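Local coordinates for serine-rich secreted cell wall anchored (LPXTG-motif ) protein (Lactobacillus reuteri ATCC 53608, PDB 5NXK), which probably mediates attachment of the bacterium to its gut host, acting as a cell-wall-anchored serine-rich repeat adhesin built on a beta-solenoid, at residues Ile1-Asn6 and Lys23-Ile28; Ala12-Ala17 and Arg41-Ile46; His50-Leu55 and Ala79-Thr84; Ile34-Gly39 and Ala70-Thr75. One frame throughout, in Å; residues are numbered along the deposited sequence.

Interaction 1 of 4, residues Ile1-Asn6 and Lys23-Ile28; sequences IEEVSN and KLKNNI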
# COMPACT_ATOMS: atom_id res chain seq x y z
N ILE A 1 -1.67 -24.73 -11.67
CA ILE A 1 -2.21 -26.00 -11.19
C ILE A 1 -3.56 -25.74 -10.48
O ILE A 1 -3.83 -26.31 -9.43
CB ILE A 1 -1.20 -26.74 -10.24
CG1 ILE A 1 0.19 -26.84 -10.87
CG2 ILE A 1 -1.68 -28.17 -9.87
CD1 ILE A 1 1.12 -27.84 -10.18
N GLU A 2 -4.38 -24.85 -11.06
CA GLU A 2 -5.80 -24.65 -10.70
C GLU A 2 -6.40 -23.43 -11.40
O GLU A 2 -6.00 -22.30 -11.15
CB GLU A 2 -5.98 -24.49 -9.19
CG GLU A 2 -7.43 -24.38 -8.75
CD GLU A 2 -8.09 -25.75 -8.55
OE1 GLU A 2 -7.41 -26.69 -8.10
OE2 GLU A 2 -9.31 -25.87 -8.82
N GLU A 3 -7.41 -23.69 -12.22
CA GLU A 3 -8.08 -22.65 -12.99
C GLU A 3 -9.46 -22.25 -12.44
O GLU A 3 -10.25 -23.12 -12.06
CB GLU A 3 -8.18 -23.12 -14.44
CG GLU A 3 -6.82 -23.59 -14.96
CD GLU A 3 -6.79 -23.91 -16.45
OE1 GLU A 3 -7.88 -23.99 -17.07
OE2 GLU A 3 -5.68 -24.10 -16.99
N VAL A 4 -9.75 -20.95 -12.36
CA VAL A 4 -11.01 -20.49 -11.78
C VAL A 4 -11.70 -19.48 -12.70
O VAL A 4 -11.04 -18.67 -13.36
CB VAL A 4 -10.82 -19.87 -10.36
CG1 VAL A 4 -10.29 -20.90 -9.34
CG2 VAL A 4 -9.93 -18.63 -10.41
N SER A 5 -13.03 -19.52 -12.73
CA SER A 5 -13.78 -18.68 -13.64
C SER A 5 -14.89 -17.87 -12.98
O SER A 5 -15.58 -17.10 -13.66
CB SER A 5 -14.39 -19.54 -14.75
OG SER A 5 -13.38 -20.11 -15.55
N ASN A 6 -15.08 -18.03 -11.67
CA ASN A 6 -16.12 -17.28 -10.98
C ASN A 6 -15.89 -17.21 -9.48
O ASN A 6 -14.92 -17.76 -8.98
CB ASN A 6 -17.50 -17.87 -11.28
CG ASN A 6 -17.62 -19.32 -10.83
OD1 ASN A 6 -17.20 -19.68 -9.73
ND2 ASN A 6 -18.19 -20.16 -11.69
N LYS A 23 -5.15 -19.65 -11.63
CA LYS A 23 -5.19 -18.92 -12.89
C LYS A 23 -6.61 -18.45 -13.18
O LYS A 23 -7.54 -19.25 -13.16
CB LYS A 23 -4.72 -19.77 -14.07
CG LYS A 23 -3.24 -20.10 -14.10
CD LYS A 23 -2.85 -20.63 -15.47
CE LYS A 23 -3.30 -19.68 -16.57
NZ LYS A 23 -2.78 -20.05 -17.92
N LEU A 24 -6.77 -17.16 -13.46
CA LEU A 24 -8.07 -16.63 -13.84
C LEU A 24 -8.34 -16.98 -15.30
O LEU A 24 -7.49 -16.74 -16.16
CB LEU A 24 -8.13 -15.11 -13.64
CG LEU A 24 -7.73 -14.58 -12.25
CD1 LEU A 24 -7.85 -13.05 -12.15
CD2 LEU A 24 -8.57 -15.26 -11.17
N LYS A 25 -9.50 -17.56 -15.57
CA LYS A 25 -9.89 -17.89 -16.94
C LYS A 25 -10.93 -16.90 -17.43
O LYS A 25 -11.35 -16.94 -18.59
CB LYS A 25 -10.44 -19.32 -17.03
CG LYS A 25 -9.46 -20.40 -16.60
CD LYS A 25 -8.14 -20.29 -17.34
CE LYS A 25 -8.25 -20.74 -18.78
NZ LYS A 25 -6.98 -20.46 -19.51
N ASN A 26 -11.34 -16.01 -16.54
CA ASN A 26 -12.40 -15.04 -16.83
C ASN A 26 -12.36 -13.91 -15.80
O ASN A 26 -11.75 -14.05 -14.73
CB ASN A 26 -13.77 -15.75 -16.81
CG ASN A 26 -14.88 -14.90 -17.42
OD1 ASN A 26 -14.65 -13.82 -17.96
ND2 ASN A 26 -16.11 -15.41 -17.35
N ASN A 27 -13.00 -12.79 -16.12
CA ASN A 27 -13.17 -11.75 -15.12
C ASN A 27 -14.08 -12.25 -14.02
O ASN A 27 -15.07 -12.93 -14.28
CB ASN A 27 -13.75 -10.48 -15.74
CG ASN A 27 -12.95 -9.98 -16.90
OD1 ASN A 27 -11.72 -9.93 -16.84
ND2 ASN A 27 -13.63 -9.61 -17.98
N ILE A 28 -13.78 -11.88 -12.78
CA ILE A 28 -14.55 -12.37 -11.66
C ILE A 28 -15.14 -11.23 -10.85
O ILE A 28 -14.43 -10.28 -10.49
CB ILE A 28 -13.69 -13.26 -10.75
CG1 ILE A 28 -13.18 -14.47 -11.55
CG2 ILE A 28 -14.48 -13.69 -9.52
CD1 ILE A 28 -12.50 -15.52 -10.73
O HOH W 1 -17.63 -14.97 -13.58

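Interaction 2 of 4, residues Ala12-Ala17 and Arg41-Ile46; sequences AALRDA and RNITII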
# COMPACT_ATOMS: atom_id res chain seq x y z
N ALA A 12 -13.33 -21.25 -3.45
CA ALA A 12 -12.95 -22.62 -3.14
C ALA A 12 -11.43 -22.79 -3.23
O ALA A 12 -10.82 -23.37 -2.34
CB ALA A 12 -13.66 -23.60 -4.08
N ALA A 13 -10.82 -22.24 -4.27
CA ALA A 13 -9.37 -22.38 -4.45
C ALA A 13 -8.59 -21.66 -3.34
O ALA A 13 -7.61 -22.19 -2.81
CB ALA A 13 -8.96 -21.84 -5.80
N LEU A 14 -9.03 -20.46 -2.99
CA LEU A 14 -8.35 -19.68 -1.95
C LEU A 14 -8.53 -20.29 -0.57
O LEU A 14 -7.66 -20.16 0.29
CB LEU A 14 -8.86 -18.23 -1.95
CG LEU A 14 -8.44 -17.37 -3.14
CD1 LEU A 14 -9.13 -16.02 -3.08
CD2 LEU A 14 -6.94 -17.22 -3.22
N ARG A 15 -9.65 -20.97 -0.34
CA ARG A 15 -9.91 -21.53 0.98
C ARG A 15 -9.36 -22.94 1.09
O ARG A 15 -9.48 -23.58 2.14
CB ARG A 15 -11.40 -21.50 1.31
CG ARG A 15 -11.92 -20.08 1.57
CD ARG A 15 -13.40 -20.06 1.89
NE ARG A 15 -13.70 -20.91 3.04
CZ ARG A 15 -13.56 -20.54 4.31
NH1 ARG A 15 -13.11 -19.32 4.60
NH2 ARG A 15 -13.86 -21.38 5.29
N ASP A 16 -8.71 -23.40 0.03
CA ASP A 16 -8.14 -24.75 0.02
C ASP A 16 -6.66 -24.64 0.36
O ASP A 16 -5.87 -24.13 -0.42
CB ASP A 16 -8.34 -25.40 -1.36
CG ASP A 16 -7.76 -26.82 -1.45
OD1 ASP A 16 -6.85 -27.19 -0.67
OD2 ASP A 16 -8.22 -27.56 -2.33
N ALA A 17 -6.31 -25.17 1.53
CA ALA A 17 -5.00 -24.96 2.15
C ALA A 17 -3.84 -25.58 1.37
O ALA A 17 -2.68 -25.29 1.64
CB ALA A 17 -5.01 -25.49 3.57
N ARG A 41 0.32 -20.17 4.14
CA ARG A 41 -0.14 -20.21 2.75
C ARG A 41 0.85 -19.49 1.86
O ARG A 41 1.39 -18.45 2.22
CB ARG A 41 -1.53 -19.59 2.59
CG ARG A 41 -2.66 -20.36 3.28
CD ARG A 41 -2.86 -21.77 2.69
NE ARG A 41 -3.23 -21.78 1.27
CZ ARG A 41 -4.44 -21.50 0.81
NH1 ARG A 41 -5.41 -21.15 1.66
NH2 ARG A 41 -4.70 -21.54 -0.49
N ASN A 42 1.10 -20.09 0.71
CA ASN A 42 1.86 -19.47 -0.36
C ASN A 42 1.00 -19.47 -1.62
O ASN A 42 0.85 -20.50 -2.27
CB ASN A 42 3.17 -20.22 -0.56
CG ASN A 42 3.96 -19.71 -1.74
OD1 ASN A 42 3.95 -18.52 -2.06
ND2 ASN A 42 4.66 -20.63 -2.42
N ILE A 43 0.43 -18.32 -1.97
CA ILE A 43 -0.59 -18.26 -3.01
C ILE A 43 -0.22 -17.29 -4.12
O ILE A 43 0.15 -16.14 -3.86
CB ILE A 43 -1.96 -17.83 -2.44
CG1 ILE A 43 -2.43 -18.79 -1.34
CG2 ILE A 43 -2.99 -17.71 -3.55
CD1 ILE A 43 -3.64 -18.27 -0.55
N THR A 44 -0.32 -17.77 -5.36
CA THR A 44 -0.11 -16.92 -6.52
C THR A 44 -1.33 -16.93 -7.41
O THR A 44 -1.77 -17.98 -7.87
CB THR A 44 1.11 -17.38 -7.33
OG1 THR A 44 2.27 -17.36 -6.49
CG2 THR A 44 1.32 -16.47 -8.54
N ILE A 45 -1.88 -15.75 -7.65
CA ILE A 45 -2.97 -15.62 -8.60
C ILE A 45 -2.43 -15.10 -9.92
O ILE A 45 -1.94 -13.97 -9.99
CB ILE A 45 -4.07 -14.66 -8.12
CG1 ILE A 45 -4.67 -15.14 -6.80
CG2 ILE A 45 -5.15 -14.51 -9.20
CD1 ILE A 45 -5.83 -14.29 -6.32
N ILE A 46 -2.52 -15.92 -10.95
CA ILE A 46 -2.12 -15.53 -12.29
C ILE A 46 -3.32 -14.92 -13.02
O ILE A 46 -4.28 -15.62 -13.33
CB ILE A 46 -1.56 -16.71 -13.10
CG1 ILE A 46 -0.31 -17.28 -12.42
CG2 ILE A 46 -1.25 -16.28 -14.51
CD1 ILE A 46 0.19 -18.57 -13.03

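Interaction 3 of 4, residues His50-Leu55 and Ala79-Thr84; sequences HYINAL and ATLYNT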
# COMPACT_ATOMS: atom_id res chain seq x y z
N HIS A 50 -7.08 -10.58 -16.70
CA HIS A 50 -8.47 -10.48 -16.25
C HIS A 50 -8.61 -9.55 -15.05
O HIS A 50 -7.62 -9.13 -14.47
CB HIS A 50 -9.01 -11.86 -15.91
CG HIS A 50 -9.03 -12.80 -17.08
ND1 HIS A 50 -9.94 -12.67 -18.11
CD2 HIS A 50 -8.24 -13.84 -17.40
CE1 HIS A 50 -9.72 -13.62 -19.00
NE2 HIS A 50 -8.69 -14.34 -18.60
N TYR A 51 -9.85 -9.23 -14.69
CA TYR A 51 -10.06 -8.42 -13.49
C TYR A 51 -10.77 -9.22 -12.40
O TYR A 51 -11.43 -10.22 -12.67
CB TYR A 51 -10.83 -7.13 -13.81
CG TYR A 51 -12.33 -7.27 -14.10
CD1 TYR A 51 -13.24 -7.57 -13.09
CD2 TYR A 51 -12.83 -7.03 -15.38
CE1 TYR A 51 -14.59 -7.68 -13.34
CE2 TYR A 51 -14.19 -7.13 -15.65
CZ TYR A 51 -15.07 -7.46 -14.62
OH TYR A 51 -16.42 -7.56 -14.87
N ILE A 52 -10.63 -8.75 -11.17
CA ILE A 52 -11.45 -9.20 -10.07
C ILE A 52 -12.09 -7.97 -9.44
O ILE A 52 -11.39 -7.02 -9.06
CB ILE A 52 -10.64 -9.96 -9.00
CG1 ILE A 52 -9.83 -11.09 -9.64
CG2 ILE A 52 -11.56 -10.48 -7.91
CD1 ILE A 52 -8.89 -11.77 -8.70
N ASN A 53 -13.40 -7.98 -9.33
CA ASN A 53 -14.12 -6.82 -8.82
C ASN A 53 -14.80 -7.14 -7.48
O ASN A 53 -15.82 -7.85 -7.44
CB ASN A 53 -15.12 -6.33 -9.86
CG ASN A 53 -15.92 -5.13 -9.40
OD1 ASN A 53 -15.54 -4.43 -8.47
ND2 ASN A 53 -17.04 -4.88 -10.08
N ALA A 54 -14.23 -6.63 -6.40
CA ALA A 54 -14.73 -6.91 -5.05
C ALA A 54 -15.78 -5.87 -4.68
O ALA A 54 -15.45 -4.73 -4.31
CB ALA A 54 -13.59 -6.91 -4.04
N LEU A 55 -17.04 -6.27 -4.79
CA LEU A 55 -18.15 -5.33 -4.65
C LEU A 55 -18.58 -5.15 -3.20
O LEU A 55 -19.28 -4.18 -2.88
CB LEU A 55 -19.33 -5.78 -5.49
CG LEU A 55 -19.17 -5.51 -6.98
CD1 LEU A 55 -20.41 -5.95 -7.72
CD2 LEU A 55 -18.86 -4.04 -7.23
N ALA A 79 -3.17 -8.47 -13.45
CA ALA A 79 -4.59 -8.38 -13.23
C ALA A 79 -5.02 -6.96 -12.93
O ALA A 79 -4.21 -6.09 -12.56
CB ALA A 79 -5.01 -9.32 -12.10
N THR A 80 -6.31 -6.71 -13.09
CA THR A 80 -6.89 -5.46 -12.67
C THR A 80 -7.73 -5.72 -11.44
O THR A 80 -8.54 -6.66 -11.42
CB THR A 80 -7.74 -4.84 -13.78
OG1 THR A 80 -6.91 -4.66 -14.93
CG2 THR A 80 -8.31 -3.49 -13.34
N LEU A 81 -7.54 -4.93 -10.39
CA LEU A 81 -8.27 -5.20 -9.16
C LEU A 81 -9.15 -4.01 -8.79
O LEU A 81 -8.67 -2.88 -8.73
CB LEU A 81 -7.29 -5.50 -8.02
CG LEU A 81 -6.21 -6.55 -8.31
CD1 LEU A 81 -5.23 -6.63 -7.13
CD2 LEU A 81 -6.82 -7.93 -8.59
N TYR A 82 -10.42 -4.27 -8.52
CA TYR A 82 -11.35 -3.22 -8.11
C TYR A 82 -11.88 -3.52 -6.72
O TYR A 82 -12.13 -4.68 -6.40
CB TYR A 82 -12.55 -3.10 -9.06
CG TYR A 82 -12.23 -2.86 -10.52
CD1 TYR A 82 -11.97 -3.93 -11.38
CD2 TYR A 82 -12.23 -1.57 -11.04
CE1 TYR A 82 -11.69 -3.71 -12.72
CE2 TYR A 82 -11.96 -1.34 -12.38
CZ TYR A 82 -11.69 -2.41 -13.22
OH TYR A 82 -11.42 -2.17 -14.55
N ASN A 83 -12.09 -2.49 -5.90
CA ASN A 83 -12.75 -2.72 -4.63
C ASN A 83 -13.48 -1.48 -4.14
O ASN A 83 -13.03 -0.36 -4.36
CB ASN A 83 -11.74 -3.18 -3.57
CG ASN A 83 -10.81 -2.07 -3.15
OD1 ASN A 83 -9.84 -1.75 -3.85
ND2 ASN A 83 -11.11 -1.44 -2.00
N THR A 84 -14.58 -1.69 -3.43
CA THR A 84 -15.32 -0.59 -2.84
C THR A 84 -15.06 -0.48 -1.35
O THR A 84 -15.29 0.56 -0.73
CB THR A 84 -16.84 -0.75 -3.05
OG1 THR A 84 -17.25 -1.97 -2.43
CG2 THR A 84 -17.16 -0.81 -4.53
O HOH W 2 -14.47 -4.31 -1.82

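Interaction 4 of 4, residues Ile34-Gly39 and Ala70-Thr75; sequences ITINNG and AKIDLT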
# COMPACT_ATOMS: atom_id res chain seq x y z
N ILE A 34 -13.81 -12.95 0.58
CA ILE A 34 -13.29 -14.30 0.76
C ILE A 34 -12.26 -14.30 1.89
O ILE A 34 -11.28 -13.56 1.81
CB ILE A 34 -12.62 -14.82 -0.53
CG1 ILE A 34 -13.65 -15.00 -1.64
CG2 ILE A 34 -11.91 -16.13 -0.27
CD1 ILE A 34 -13.02 -15.29 -2.99
N THR A 35 -12.45 -15.12 2.91
CA THR A 35 -11.50 -15.15 4.02
C THR A 35 -10.52 -16.31 3.90
O THR A 35 -10.90 -17.45 3.65
CB THR A 35 -12.21 -15.25 5.39
OG1 THR A 35 -12.97 -14.06 5.64
CG2 THR A 35 -11.18 -15.41 6.51
N ILE A 36 -9.24 -16.00 4.09
CA ILE A 36 -8.17 -16.97 4.17
C ILE A 36 -7.64 -16.98 5.60
O ILE A 36 -7.04 -16.01 6.06
CB ILE A 36 -7.02 -16.64 3.21
CG1 ILE A 36 -7.54 -16.37 1.80
CG2 ILE A 36 -5.95 -17.74 3.26
CD1 ILE A 36 -6.44 -16.00 0.80
N ASN A 37 -7.86 -18.09 6.30
CA ASN A 37 -7.46 -18.17 7.70
C ASN A 37 -7.05 -19.58 8.09
O ASN A 37 -7.27 -20.02 9.22
CB ASN A 37 -8.59 -17.68 8.62
CG ASN A 37 -9.86 -18.50 8.49
OD1 ASN A 37 -9.93 -19.46 7.72
ND2 ASN A 37 -10.87 -18.14 9.27
N ASN A 38 -6.48 -20.30 7.13
CA ASN A 38 -6.15 -21.70 7.34
C ASN A 38 -4.66 -21.99 7.38
O ASN A 38 -4.21 -23.02 6.88
CB ASN A 38 -6.86 -22.54 6.27
CG ASN A 38 -6.47 -22.15 4.85
OD1 ASN A 38 -5.79 -21.14 4.63
ND2 ASN A 38 -6.97 -22.90 3.88
N GLY A 39 -3.90 -21.08 8.00
CA GLY A 39 -2.52 -21.33 8.36
C GLY A 39 -1.50 -20.77 7.39
O GLY A 39 -1.74 -19.73 6.75
N ALA A 70 1.64 -18.29 11.94
CA ALA A 70 1.26 -18.60 10.57
C ALA A 70 1.60 -17.42 9.66
O ALA A 70 1.40 -16.26 10.05
CB ALA A 70 -0.22 -18.94 10.48
N LYS A 71 2.09 -17.72 8.46
CA LYS A 71 2.49 -16.70 7.50
C LYS A 71 1.74 -16.85 6.18
O LYS A 71 1.73 -17.94 5.59
CB LYS A 71 4.00 -16.78 7.26
CG LYS A 71 4.54 -15.99 6.08
CD LYS A 71 6.07 -16.06 6.08
CE LYS A 71 6.67 -15.56 4.78
NZ LYS A 71 6.21 -14.20 4.42
N ILE A 72 1.11 -15.78 5.70
CA ILE A 72 0.50 -15.81 4.36
C ILE A 72 1.26 -14.95 3.38
O ILE A 72 1.45 -13.76 3.61
CB ILE A 72 -0.97 -15.35 4.36
CG1 ILE A 72 -1.87 -16.37 5.05
CG2 ILE A 72 -1.49 -15.18 2.93
CD1 ILE A 72 -3.22 -15.80 5.41
N ASP A 73 1.69 -15.57 2.29
CA ASP A 73 2.30 -14.85 1.19
C ASP A 73 1.33 -14.92 0.00
O ASP A 73 1.04 -16.01 -0.50
CB ASP A 73 3.65 -15.46 0.84
CG ASP A 73 4.57 -14.48 0.15
OD1 ASP A 73 4.34 -14.18 -1.05
OD2 ASP A 73 5.54 -14.01 0.79
N LEU A 74 0.77 -13.78 -0.39
CA LEU A 74 -0.21 -13.71 -1.49
C LEU A 74 0.35 -12.89 -2.62
O LEU A 74 0.70 -11.73 -2.43
CB LEU A 74 -1.53 -13.10 -1.01
CG LEU A 74 -2.59 -12.81 -2.08
CD1 LEU A 74 -3.05 -14.09 -2.78
CD2 LEU A 74 -3.77 -12.08 -1.47
N THR A 75 0.48 -13.49 -3.80
CA THR A 75 0.93 -12.77 -4.99
C THR A 75 -0.18 -12.69 -6.04
O THR A 75 -0.84 -13.69 -6.32
CB THR A 75 2.19 -13.47 -5.57
OG1 THR A 75 3.25 -13.39 -4.62
CG2 THR A 75 2.65 -12.81 -6.84

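Interaction 1 of 4, residues Ile1-Asn6 and Lys23-Ile28
The carboxylate of Glu3 has the folded hydrocarbon chain of Lys25 over one of its faces: CD and CE of the lysine both lie above that plane, and Glu3 OE1 is 3.7 Å from Lys25 CE. Two successive bends in Lys25, at chi2 (-53°) and chi3 (-73°), turn its chain back over Glu3. The charges do not close into a salt bridge, since Glu3 OE1 stays 4.4 Å from Lys25 NZ. Beside them, the hydroxyl of Ser5 rests on the base of the same lysine, OG to Lys25 CB 3.4 Å.

Beneath this polar layer the backbones pair in parallel register, Glu3 with Lys23 and Val4 with Leu24. Lys23 N donates to Glu2 O, Val4 N to Lys23 O (2.9 Å) and Lys25 N to Val4 O. Beyond the last of these bonds the backbones stay close without pairing directly, and a water links them, donating to Ser5 O at 3.0 Å and weakly to Asn27 O.

On the inner face Val4 CG2 touches Leu24 CD2 at 3.7 Å, and Ile28 CD1 reaches the backbone N of Asn6 at the same distance. Helix 7-14, N-capped by Asn6 through a bond to Glu9, lies against Val4 and Ile28, so the pairing belongs to a beta-alpha-beta unit that covers the N-terminal end of the solenoid, consistent with the helical N-terminal caps common in pectate-lyase-like beta-helices. The chemistry is thus divided: backbone bonds join the strands and apolar packing holds the inner side, whereas the charged outer groups probably contribute only a diffuse attraction.

Interaction 2 of 4, residues Ala12-Ala17 and Arg41-Ile46
The C-terminal part of the helix that covers the end of the solenoid is held to a wall strand by one buried arginine, Arg41, which reaches the carbonyl of Leu14. Arg41 NH1 donates to Leu14 O at 2.8 Å with an angle of 160°, the acceptor lying close to the guanidinium plane; NH2 adds a weak second bond to the same oxygen. Bends at chi2 (-63°) and chi3 (-61°) curl the arginine chain and bring the group under the turn that leaves the helix.

That turn wraps over one guanidinium face with backbone atoms of Asp16 and Ala17. Asp16 O comes within 2.8 Å of Arg41 NH2, but from above, at an angle too poor for a hydrogen bond. Ile43 CD1 packs on the opposite face, 3.4 Å above the plane, so the flat group is sandwiched between main chain and a hydrocarbon. Asn38 and Ile19 accept further bonds from NH1 and NH2. The buried charge is therefore met largely by neutral carbonyls, and a position at the C-terminal end of a helix should be electrostatically favourable for it.

Apolar contact continues along the strand. Leu14 CD2 meets Ile43 CG2 at 4.0 Å, the two side chains crossing at about a right angle, and lies 4.4 Å from Ile45 CD1.

Leu14 also packs on Ile22 and Ile34, so the helix closes over the interior between two walls of the coil. Strand 41-46 itself runs between strands 21-24 and 71-77 in the long parallel sheet.

Interaction 3 of 4, residues His50-Leu55 and Ala79-Thr84
Tyr51 and Tyr82 meet in the close-packed part of these neighbouring strands, as an offset edge-to-face pair, the edge of Tyr82 turned to the face of Tyr51, with the planes at 89° and the ring centroids 5.6 Å apart. Tyr82 CE1 also lies 3.7 Å from Tyr51 CB. Tyr51 owes its place to a chi1 of 74°, which sets CG between the backbone N and the carbonyl carbon and stands the ring up beside its neighbour. On the same face Asn53 OD1 approaches Tyr82 CB at 3.3 Å, while its hydrogen bond goes to the hydroxyl of Tyr138; Tyr51 OH is bonded to Asp141.

Strands 51-54 and 79-83 are successive rungs of one parallel beta-sheet in the solenoid, running almost parallel. Their amides bond in regular sequence from Thr80 N to His50 O through Ala54 N to Tyr82 O; the straightest, Tyr82 N to Ile52 O, spans 3.0 Å at 171°. Facing inward, Ile52 and Leu81 stack as like upon like, though at a more relaxed 4.3 Å from Ile52 CB to Leu81 CD2, and both touch Phe89.

The end at Leu55 and Thr84 is looser. Thr84 N bonds Ala54 O at a longer 3.3 Å, and a water enters beside this bond, donating to Ala54 O at 2.7 Å and accepting from Thr84 N, so both backbone atoms are shared with solvent. Past it the Thr84 hydroxyl makes just a weak bond to Leu55 O.

Interaction 4 of 4, residues Ile34-Gly39 and Ala70-Thr75
Apolar contact carries most of this meeting, and Ile36 and Ile72 supply it. Ile72 CD1 approaches Ile36 CG2 at 4.0 Å, the two branches meeting at a slant inside the coil. With CG1 set anti to its own carbonyl carbon (chi1 -70°), Ile72 sends its longer branch across the interior, where CD1 also lies 3.9 Å from the carbonyl oxygen of Ile36.

A second kind of contact sets side chain against bare main chain. Ala70 CB rests on the carbonyl carbon of Gly39 at 3.8 Å, and Gly39 O lies equally far from Ile72 CG1. Gly39 has a positive phi (99°), a backbone shape readily adopted by a residue without a side chain. Its oxygen is not left to hydrocarbon alone, because Asn65 ND2 donates to it.

Polar interactions run beside the interface instead of bridging the two segments. Lys71 NZ and Asp73 OD2, two residues apart on one strand, form a long salt bridge of 3.7 Å on the other side of strand 71-77 from Ile72.

The segments belong to different walls of the solenoid: strand 34-36 starts one sheet, next to 61-63, whereas strand 71-77 lies between 41-46 and 97-102 in the long one. Leu63 touches both isoleucines and Ile43 packs on Ile36, making the contact a diagonal one across the core between adjacent coils.

In the fold
From the N terminus, interaction 1 closes the first loop, around helix 7-14, by pairing the opening strand with 21-24. Interaction 2 crosses it, starting inside that loop and carrying the helix to the next rung, strand 41-46. Interaction 4 crosses interaction 2 in turn: 34-39 precedes 41-46, yet meets 70-75 one coil later, tying the wall that begins with 34-36 and 61-63 to the long sheet. Interaction 3 crosses interaction 4 and stacks 50-55 on 79-84 in the sheet that starts at 28-30; it is in series with interactions 1 and 2, although Ile28 bonds to both Tyr51 and Asn53. The overlapping loops thus join end cap, walls and core of the first coils.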